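Long-range contacts in aminomethyltransferase (Bartonella henselae, PDB 3GIR), which belongs to the aminomethyltransferase (T-protein) family and joins a folate-binding domain to a C-terminal barrel domain: residues L119-L127 against D152-A160; L256-I267 against G349-P357. One frame throughout, in Å; residues are numbered along the deposited sequence. Where two conformers were deposited one is given.

Interaction 1 of 2, residues L119-L127 against D152-A160; sequences LLNERAGIL and DFAELEKRA
Arg159, near the end of helix 149-159, grips the backbone of the facing strand by the carbonyl oxygen of Leu120. Both terminal nitrogens converge end-on upon that one atom, NH2 at 2.8 Å and NH1 at 3.0 Å from Leu120 O. The oxygen lies close to the guanidinium plane, yet the bonds are bent, with N-H...O angles of 145° and 135°, as expected when two donors share one acceptor. The chain is extended as far as NE (chi3 -167°), which carries the group across the gap. A water joins Leu120 N to Arg159 NH1, the latter weakly.

One helical turn earlier, Glu155 supplies the balancing charge: its OE2 takes Arg159 NE at 2.7 Å through the anti lone pair, which helps fix the rotation of the guanidinium. Ala101 O is a further acceptor for NH1, and Tyr293 adds a cation-pi contact.

The strand belongs to a beta hairpin whose type I turn, Asn121 to Ala124, ends in a G1 bulge, with Ala124 at positive phi. Asn121 OD1 forms an Asx turn with Arg123 N and also accepts from Gly125 N, the two arriving from opposite faces of its amide.

Leucine methyls pack around this polar core. Leu119 CD1 lies over one guanidinium face, 3.4 Å from Arg159 NH1, and makes an apolar contact with Leu156 CD2 at 4.0 Å. Its other methyl, CD2, rests against Glu155 CG, while Leu127 CD1 approaches Arg159 NH2 at 3.6 Å.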
loop_
_atom_site.group_PDB
_atom_site.type_symbol
_atom_site.label_atom_id
_atom_site.label_comp_id
_atom_site.label_asym_id
_atom_site.label_seq_id
_atom_site.Cartn_x
_atom_site.Cartn_y
_atom_site.Cartn_z
ATOM N N LEU A 119 -1.913 -1.149 12.225
ATOM C CA LEU A 119 -2.806 -1.310 13.352
ATOM C C LEU A 119 -2.797 -2.810 13.698
ATOM O O LEU A 119 -3.193 -3.627 12.895
ATOM C CB LEU A 119 -4.201 -0.849 12.916
ATOM C CG LEU A 119 -5.208 -0.718 13.995
ATOM C CD1 LEU A 119 -4.901 0.491 14.982
ATOM C CD2 LEU A 119 -6.673 -0.651 13.378
ATOM N N LEU A 120 -2.393 -3.167 14.918
ATOM C CA LEU A 120 -2.335 -4.587 15.306
ATOM C C LEU A 120 -3.457 -4.922 16.222
ATOM O O LEU A 120 -3.885 -4.058 17.048
ATOM C CB LEU A 120 -1.033 -4.798 16.037
ATOM C CG LEU A 120 0.217 -4.530 15.292
ATOM C CD1 LEU A 120 1.362 -4.848 16.264
ATOM C CD2 LEU A 120 0.374 -5.319 13.991
ATOM N N ASN A 121 -3.931 -6.158 16.126
ATOM C CA ASN A 121 -4.807 -6.703 17.165
ATOM C C ASN A 121 -4.008 -7.244 18.338
ATOM O O ASN A 121 -2.783 -7.161 18.356
ATOM C CB ASN A 121 -5.770 -7.713 16.596
ATOM C CG ASN A 121 -5.105 -8.996 16.081
ATOM O OD1 ASN A 121 -4.068 -9.387 16.534
ATOM N ND2 ASN A 121 -5.760 -9.621 15.117
ATOM N N GLU A 122 -4.729 -7.817 19.334
ATOM C CA GLU A 122 -4.133 -8.241 20.597
ATOM C C GLU A 122 -3.124 -9.378 20.393
ATOM O O GLU A 122 -2.178 -9.500 21.178
ATOM C CB GLU A 122 -5.203 -8.702 21.654
ATOM N N ARG A 123 -3.265 -10.102 19.278
ATOM C CA ARG A 123 -2.390 -11.212 18.901
ATOM C C ARG A 123 -1.336 -10.808 17.884
ATOM O O ARG A 123 -0.636 -11.638 17.292
ATOM C CB ARG A 123 -3.252 -12.333 18.345
ATOM C CG ARG A 123 -4.276 -12.859 19.394
ATOM C CD ARG A 123 -5.273 -13.888 18.887
ATOM N NE ARG A 123 -5.888 -13.585 17.582
ATOM C CZ ARG A 123 -6.624 -12.503 17.265
ATOM N NH1 ARG A 123 -6.859 -11.491 18.139
ATOM N NH2 ARG A 123 -7.127 -12.419 16.034
ATOM N N ALA A 124 -1.229 -9.504 17.697
ATOM C CA ALA A 124 -0.276 -8.881 16.770
ATOM C C ALA A 124 -0.531 -9.215 15.318
ATOM O O ALA A 124 0.350 -9.016 14.473
ATOM C CB ALA A 124 1.286 -9.126 17.191
ATOM N N GLY A 125 -1.765 -9.655 14.982
ATOM C CA GLY A 125 -2.169 -9.734 13.591
ATOM C C GLY A 125 -2.418 -8.333 13.050
ATOM O O GLY A 125 -2.708 -7.384 13.787
ATOM N N ILE A 126 -2.257 -8.183 11.738
ATOM C CA ILE A 126 -2.337 -6.871 11.104
ATOM C C ILE A 126 -3.757 -6.572 10.689
ATOM O O ILE A 126 -4.293 -7.107 9.699
ATOM C CB ILE A 126 -1.363 -6.768 9.916
ATOM C CG1 ILE A 126 0.099 -6.883 10.362
ATOM C CG2 ILE A 126 -1.520 -5.357 9.164
ATOM C CD1 ILE A 126 1.073 -7.144 9.215
ATOM N N LEU A 127 -4.435 -5.684 11.438
ATOM C CA LEU A 127 -5.791 -5.251 11.061
ATOM C C LEU A 127 -5.773 -4.413 9.757
ATOM O O LEU A 127 -6.705 -4.491 8.968
ATOM C CB LEU A 127 -6.392 -4.371 12.179
ATOM C CG LEU A 127 -6.591 -5.180 13.488
ATOM C CD1 LEU A 127 -6.900 -4.279 14.735
ATOM C CD2 LEU A 127 -7.797 -6.166 13.238
ATOM N N ASP A 152 -11.067 0.407 10.713
ATOM C CA ASP A 152 -9.904 1.123 11.263
ATOM C C ASP A 152 -10.410 2.314 12.064
ATOM O O ASP A 152 -9.944 2.528 13.168
ATOM C CB ASP A 152 -8.955 1.692 10.207
ATOM C CG ASP A 152 -8.208 0.668 9.429
ATOM O OD1 ASP A 152 -8.225 -0.537 9.746
ATOM O OD2 ASP A 152 -7.563 1.122 8.408
ATOM N N PHE A 153 -11.309 3.121 11.510
ATOM C CA PHE A 153 -11.840 4.273 12.214
ATOM C C PHE A 153 -12.506 3.851 13.538
ATOM O O PHE A 153 -12.211 4.424 14.586
ATOM C CB PHE A 153 -12.815 5.056 11.372
ATOM C CG PHE A 153 -13.363 6.288 12.090
ATOM C CD1 PHE A 153 -12.604 7.456 12.167
ATOM C CD2 PHE A 153 -14.576 6.234 12.692
ATOM C CE1 PHE A 153 -13.124 8.562 12.835
ATOM C CE2 PHE A 153 -15.071 7.338 13.374
ATOM C CZ PHE A 153 -14.345 8.466 13.414
ATOM N N ALA A 154 -13.306 2.795 13.509
ATOM C CA ALA A 154 -13.990 2.367 14.745
ATOM C C ALA A 154 -12.987 1.931 15.820
ATOM O O ALA A 154 -13.133 2.284 16.991
ATOM C CB ALA A 154 -14.986 1.298 14.423
ATOM N N GLU A 155 -11.955 1.219 15.406
ATOM C CA GLU A 155 -10.962 0.740 16.325
ATOM C C GLU A 155 -10.074 1.866 16.860
ATOM O O GLU A 155 -9.760 1.918 18.081
ATOM C CB GLU A 155 -10.141 -0.393 15.718
ATOM C CG GLU A 155 -9.072 -0.929 16.681
ATOM C CD GLU A 155 -9.663 -1.630 17.949
ATOM O OE1 GLU A 155 -10.813 -2.151 17.873
ATOM O OE2 GLU A 155 -8.942 -1.573 18.991
ATOM N N LEU A 156 -9.710 2.824 16.003
ATOM C CA LEU A 156 -8.918 3.961 16.478
ATOM C C LEU A 156 -9.686 4.787 17.513
ATOM O O LEU A 156 -9.141 5.204 18.491
ATOM C CB LEU A 156 -8.515 4.830 15.259
ATOM C CG LEU A 156 -7.364 4.245 14.423
ATOM C CD1 LEU A 156 -7.275 4.935 13.050
ATOM C CD2 LEU A 156 -5.991 4.356 15.071
ATOM N N GLU A 157 -10.970 4.979 17.245
ATOM C CA GLU A 157 -11.889 5.716 18.136
ATOM C C GLU A 157 -11.950 5.026 19.505
ATOM O O GLU A 157 -11.883 5.677 20.552
ATOM C CB GLU A 157 -13.285 5.729 17.522
ATOM C CG GLU A 157 -14.025 6.918 17.671
ATOM C CD GLU A 157 -15.363 6.911 16.918
ATOM O OE1 GLU A 157 -15.776 8.024 16.617
ATOM O OE2 GLU A 157 -15.987 5.825 16.660
ATOM N N LYS A 158 -12.016 3.694 19.538
ATOM C CA LYS A 158 -12.003 3.005 20.821
ATOM C C LYS A 158 -10.659 3.131 21.519
ATOM O O LYS A 158 -10.591 3.292 22.713
ATOM C CB LYS A 158 -12.363 1.517 20.666
ATOM C CG LYS A 158 -13.764 1.242 20.123
ATOM C CD LYS A 158 -13.927 -0.249 19.854
ATOM C CE LYS A 158 -15.260 -0.480 19.208
ATOM N NZ LYS A 158 -15.417 -1.823 18.548
ATOM N N ARG A 159 -9.550 3.012 20.803
ATOM C CA ARG A 159 -8.220 3.188 21.440
ATOM C C ARG A 159 -7.968 4.622 21.922
ATOM O O ARG A 159 -7.071 4.859 22.768
ATOM C CB ARG A 159 -7.100 2.722 20.456
ATOM C CG ARG A 159 -7.148 1.221 20.179
ATOM C CD ARG A 159 -6.065 0.694 19.221
ATOM N NE ARG A 159 -6.423 -0.658 18.823
ATOM C CZ ARG A 159 -5.652 -1.513 18.184
ATOM N NH1 ARG A 159 -4.385 -1.214 17.886
ATOM N NH2 ARG A 159 -6.200 -2.659 17.848
ATOM N N ALA A 160 -8.726 5.572 21.371
ATOM C CA ALA A 160 -8.691 6.961 21.792
ATOM C C ALA A 160 -9.575 7.288 22.995
ATOM O O ALA A 160 -9.518 8.404 23.489
ATOM C CB ALA A 160 -9.035 7.901 20.613
HETATM O O HOH W 1 -1.351 -1.620 17.219
#

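Interaction 2 of 2, residues L256-I267 against G349-P357; sequences LEAGLCLHGNDI and GPVAMGYVP
Tyr355 and Asp266 make the polar bond of this contact: the phenol OH donates to Asp266 O at 2.7 Å, nearly in line with the carbonyl (C=O...O angle 163°), and that oxygen sits at the edge of the ring, in its plane. Two residues earlier on strand 349-356, Met353 points its side chain between the helix end and the loop. Its CG touches Leu256 CD1 at 3.7 Å; CE lies near the Asp266 carboxylate in the modelled conformer, a doubtful contact, since a second conformer was deposited. Leu256 also packs on Val351, CG to CG2 at 3.8 Å, the two side chains running past each other in opposite directions.

Behind these residues, helix 248-257 closes in a Schellman motif at Gly259, which turns the chain into the loop. Asp266 OD2 accepts from Leu262 N at 2.8 Å and pairs with Arg255, while its OD1 takes the hydroxyls of Ser340 and Thr339 on the neighbouring barrel strand 334-344. Arg308 meets the Tyr355 ring by cation-pi.

The domain join thus combines hydrophobic packing with a buried carboxylate, whose orientation is probably held by barrel hydroxyls and by an N-H and an arginine from its own side.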
loop_
_atom_site.group_PDB
_atom_site.type_symbol
_atom_site.label_atom_id
_atom_site.label_comp_id
_atom_site.label_asym_id
_atom_site.label_seq_id
_atom_site.Cartn_x
_atom_site.Cartn_y
_atom_site.Cartn_z
ATOM N N LEU A 256 3.248 -5.054 -7.137
ATOM C CA LEU A 256 3.763 -6.413 -6.967
ATOM C C LEU A 256 5.194 -6.542 -7.457
ATOM O O LEU A 256 6.055 -7.081 -6.746
ATOM C CB LEU A 256 2.798 -7.397 -7.636
ATOM C CG LEU A 256 3.117 -8.900 -7.592
ATOM C CD1 LEU A 256 3.520 -9.307 -6.156
ATOM C CD2 LEU A 256 1.969 -9.718 -8.230
ATOM N N GLU A 257 5.510 -5.952 -8.594
ATOM C CA GLU A 257 6.958 -5.791 -9.034
ATOM C C GLU A 257 7.833 -5.118 -7.975
ATOM O O GLU A 257 8.994 -5.443 -7.796
ATOM C CB GLU A 257 7.046 -5.035 -10.349
ATOM C CG GLU A 257 6.719 -5.822 -11.533
ATOM C CD GLU A 257 6.945 -5.058 -12.814
ATOM O OE1 GLU A 257 7.093 -3.813 -12.725
ATOM O OE2 GLU A 257 6.950 -5.670 -13.908
ATOM N N ALA A 258 7.286 -4.091 -7.310
ATOM C CA ALA A 258 7.965 -3.318 -6.255
ATOM C C ALA A 258 8.067 -4.031 -4.896
ATOM O O ALA A 258 8.615 -3.492 -3.973
ATOM C CB ALA A 258 7.338 -1.894 -6.062
ATOM N N GLY A 259 7.499 -5.204 -4.795
ATOM C CA GLY A 259 7.491 -5.972 -3.589
ATOM C C GLY A 259 6.595 -5.508 -2.466
ATOM O O GLY A 259 6.841 -5.835 -1.266
ATOM N N LEU A 260 5.576 -4.718 -2.797
ATOM C CA LEU A 260 4.740 -4.090 -1.796
ATOM C C LEU A 260 3.563 -4.926 -1.446
ATOM O O LEU A 260 2.930 -5.492 -2.324
ATOM C CB LEU A 260 4.312 -2.701 -2.271
ATOM C CG LEU A 260 5.441 -1.800 -2.775
ATOM C CD1 LEU A 260 4.900 -0.487 -3.369
ATOM C CD2 LEU A 260 6.365 -1.567 -1.617
ATOM N N CYS A 261 3.210 -4.962 -0.175
ATOM C CA CYS A 261 2.045 -5.777 0.266
ATOM C C CYS A 261 0.713 -5.145 -0.040
ATOM O O CYS A 261 0.555 -3.900 -0.001
ATOM C CB CYS A 261 2.078 -6.009 1.753
ATOM S SG CYS A 261 3.405 -7.141 2.232
ATOM N N LEU A 262 -0.281 -6.004 -0.270
ATOM C CA LEU A 262 -1.665 -5.574 -0.384
ATOM C C LEU A 262 -2.441 -6.202 0.779
ATOM O O LEU A 262 -2.581 -7.443 0.864
ATOM C CB LEU A 262 -2.256 -5.901 -1.757
ATOM C CG LEU A 262 -3.775 -5.702 -1.808
ATOM C CD1 LEU A 262 -4.002 -4.195 -1.664
ATOM C CD2 LEU A 262 -4.339 -6.261 -3.111
ATOM N N HIS A 263 -3.009 -5.379 1.669
ATOM C CA HIS A 263 -3.754 -5.938 2.749
ATOM C C HIS A 263 -5.022 -6.593 2.224
ATOM O O HIS A 263 -5.680 -6.119 1.296
ATOM C CB HIS A 263 -4.089 -4.878 3.801
ATOM C CG HIS A 263 -4.562 -5.456 5.091
ATOM N ND1 HIS A 263 -5.854 -5.879 5.257
ATOM C CD2 HIS A 263 -3.910 -5.755 6.245
ATOM C CE1 HIS A 263 -5.997 -6.387 6.466
ATOM N NE2 HIS A 263 -4.837 -6.327 7.092
ATOM N N GLY A 264 -5.290 -7.781 2.767
ATOM C CA GLY A 264 -6.374 -8.651 2.271
ATOM C C GLY A 264 -5.879 -9.748 1.343
ATOM O O GLY A 264 -6.582 -10.736 1.103
ATOM N N ASN A 265 -4.655 -9.589 0.846
ATOM C CA ASN A 265 -3.962 -10.595 0.029
ATOM C C ASN A 265 -2.755 -11.089 0.792
ATOM O O ASN A 265 -2.754 -12.185 1.378
ATOM C CB ASN A 265 -3.481 -10.032 -1.303
ATOM C CG ASN A 265 -4.570 -9.991 -2.376
ATOM O OD1 ASN A 265 -5.737 -9.679 -2.089
ATOM N ND2 ASN A 265 -4.183 -10.228 -3.618
ATOM N N ASP A 266 -1.739 -10.250 0.850
ATOM C CA ASP A 266 -0.464 -10.643 1.425
ATOM C C ASP A 266 -0.312 -10.496 2.905
ATOM O O ASP A 266 0.620 -11.033 3.472
ATOM C CB ASP A 266 0.635 -9.834 0.763
ATOM C CG ASP A 266 0.444 -9.752 -0.732
ATOM O OD1 ASP A 266 0.408 -10.805 -1.440
ATOM O OD2 ASP A 266 0.262 -8.598 -1.194
ATOM N N ILE A 267 -1.133 -9.650 3.510
ATOM C CA ILE A 267 -1.189 -9.476 4.948
ATOM C C ILE A 267 -2.651 -9.457 5.321
ATOM O O ILE A 267 -3.473 -8.901 4.570
ATOM C CB ILE A 267 -0.424 -8.257 5.420
ATOM C CG1 ILE A 267 -0.785 -6.993 4.633
ATOM C CG2 ILE A 267 1.103 -8.530 5.303
ATOM C CD1 ILE A 267 -0.028 -5.713 5.117
ATOM N N GLY A 349 7.882 -10.939 -17.114
ATOM C CA GLY A 349 7.401 -12.276 -16.837
ATOM C C GLY A 349 6.536 -12.297 -15.590
ATOM O O GLY A 349 6.359 -11.258 -14.968
ATOM N N PRO A 350 5.943 -13.457 -15.280
ATOM C CA PRO A 350 5.116 -13.608 -14.066
ATOM C C PRO A 350 5.904 -13.271 -12.788
ATOM O O PRO A 350 7.114 -13.609 -12.672
ATOM C CB PRO A 350 4.696 -15.074 -14.097
ATOM C CG PRO A 350 4.982 -15.520 -15.418
ATOM C CD PRO A 350 5.996 -14.713 -16.041
ATOM N N VAL A 351 5.223 -12.578 -11.876
ATOM C CA VAL A 351 5.682 -12.213 -10.558
ATOM C C VAL A 351 4.596 -12.644 -9.591
ATOM O O VAL A 351 3.413 -12.773 -9.956
ATOM C CB VAL A 351 5.990 -10.712 -10.480
ATOM C CG1 VAL A 351 7.106 -10.424 -11.530
ATOM C CG2 VAL A 351 4.787 -9.851 -10.844
ATOM N N ALA A 352 4.978 -13.028 -8.396
ATOM C CA ALA A 352 4.081 -13.374 -7.360
ATOM C C ALA A 352 4.671 -13.240 -5.974
ATOM O O ALA A 352 5.879 -13.014 -5.819
ATOM C CB ALA A 352 3.721 -14.932 -7.583
ATOM N N MET A 353 3.795 -13.322 -4.964
ATOM C CA MET A 353 4.229 -13.344 -3.564
ATOM C C MET A 353 3.348 -14.342 -2.869
ATOM O O MET A 353 2.244 -14.648 -3.310
ATOM C CB MET A 353 4.132 -11.979 -2.864
ATOM C CG MET A 353 5.163 -11.018 -3.278
ATOM S SD MET A 353 5.228 -9.533 -2.221
ATOM C CE MET A 353 3.511 -9.355 -1.792
ATOM N N GLY A 354 3.840 -14.899 -1.761
ATOM C CA GLY A 354 3.010 -15.882 -1.071
ATOM C C GLY A 354 3.670 -16.285 0.228
ATOM O O GLY A 354 4.671 -15.652 0.654
ATOM N N TYR A 355 3.149 -17.310 0.852
ATOM C CA TYR A 355 3.607 -17.847 2.128
ATOM C C TYR A 355 4.093 -19.238 1.968
ATOM O O TYR A 355 3.430 -20.062 1.366
ATOM C CB TYR A 355 2.550 -17.799 3.234
ATOM C CG TYR A 355 2.379 -16.384 3.786
ATOM C CD1 TYR A 355 3.108 -15.934 4.874
ATOM C CD2 TYR A 355 1.530 -15.482 3.158
ATOM C CE1 TYR A 355 2.983 -14.670 5.348
ATOM C CE2 TYR A 355 1.414 -14.171 3.662
ATOM C CZ TYR A 355 2.153 -13.787 4.734
ATOM O OH TYR A 355 2.101 -12.464 5.235
ATOM N N VAL A 356 5.251 -19.507 2.577
ATOM C CA VAL A 356 5.846 -20.855 2.673
ATOM C C VAL A 356 6.325 -21.001 4.131
ATOM O O VAL A 356 6.598 -20.033 4.833
ATOM C CB VAL A 356 6.955 -21.071 1.645
ATOM C CG1 VAL A 356 6.429 -20.986 0.182
ATOM C CG2 VAL A 356 8.181 -20.127 1.911
ATOM N N PRO A 357 6.534 -22.256 4.589
ATOM C CA PRO A 357 7.090 -22.405 5.905
ATOM C C PRO A 357 8.533 -21.970 5.923
ATOM O O PRO A 357 9.215 -21.894 4.876
ATOM C CB PRO A 357 6.953 -23.926 6.153
ATOM C CG PRO A 357 6.008 -24.423 5.124
ATOM C CD PRO A 357 6.297 -23.542 3.948
#

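Overall arrangement
Interaction 1 closes before interaction 2 opens along the chain, and their centres lie about 23 Å apart. Interaction 1 stays within the folate-binding domain, where a hairpin at the edge of the five-stranded antiparallel sheet meets helix 149-159. Interaction 2 instead reaches between domains, from the end of helix 248-257 and the loop after it to strand 349-356 of the six-stranded C-terminal sheet. The two nevertheless touch: His263 NE2 is 2.8 Å from Ile126 O, a probable hydrogen bond, and Ile126 packs on Ile267. The loop 258-267 is therefore bordered by the hairpin on one flank and by the C-terminal sheet on another.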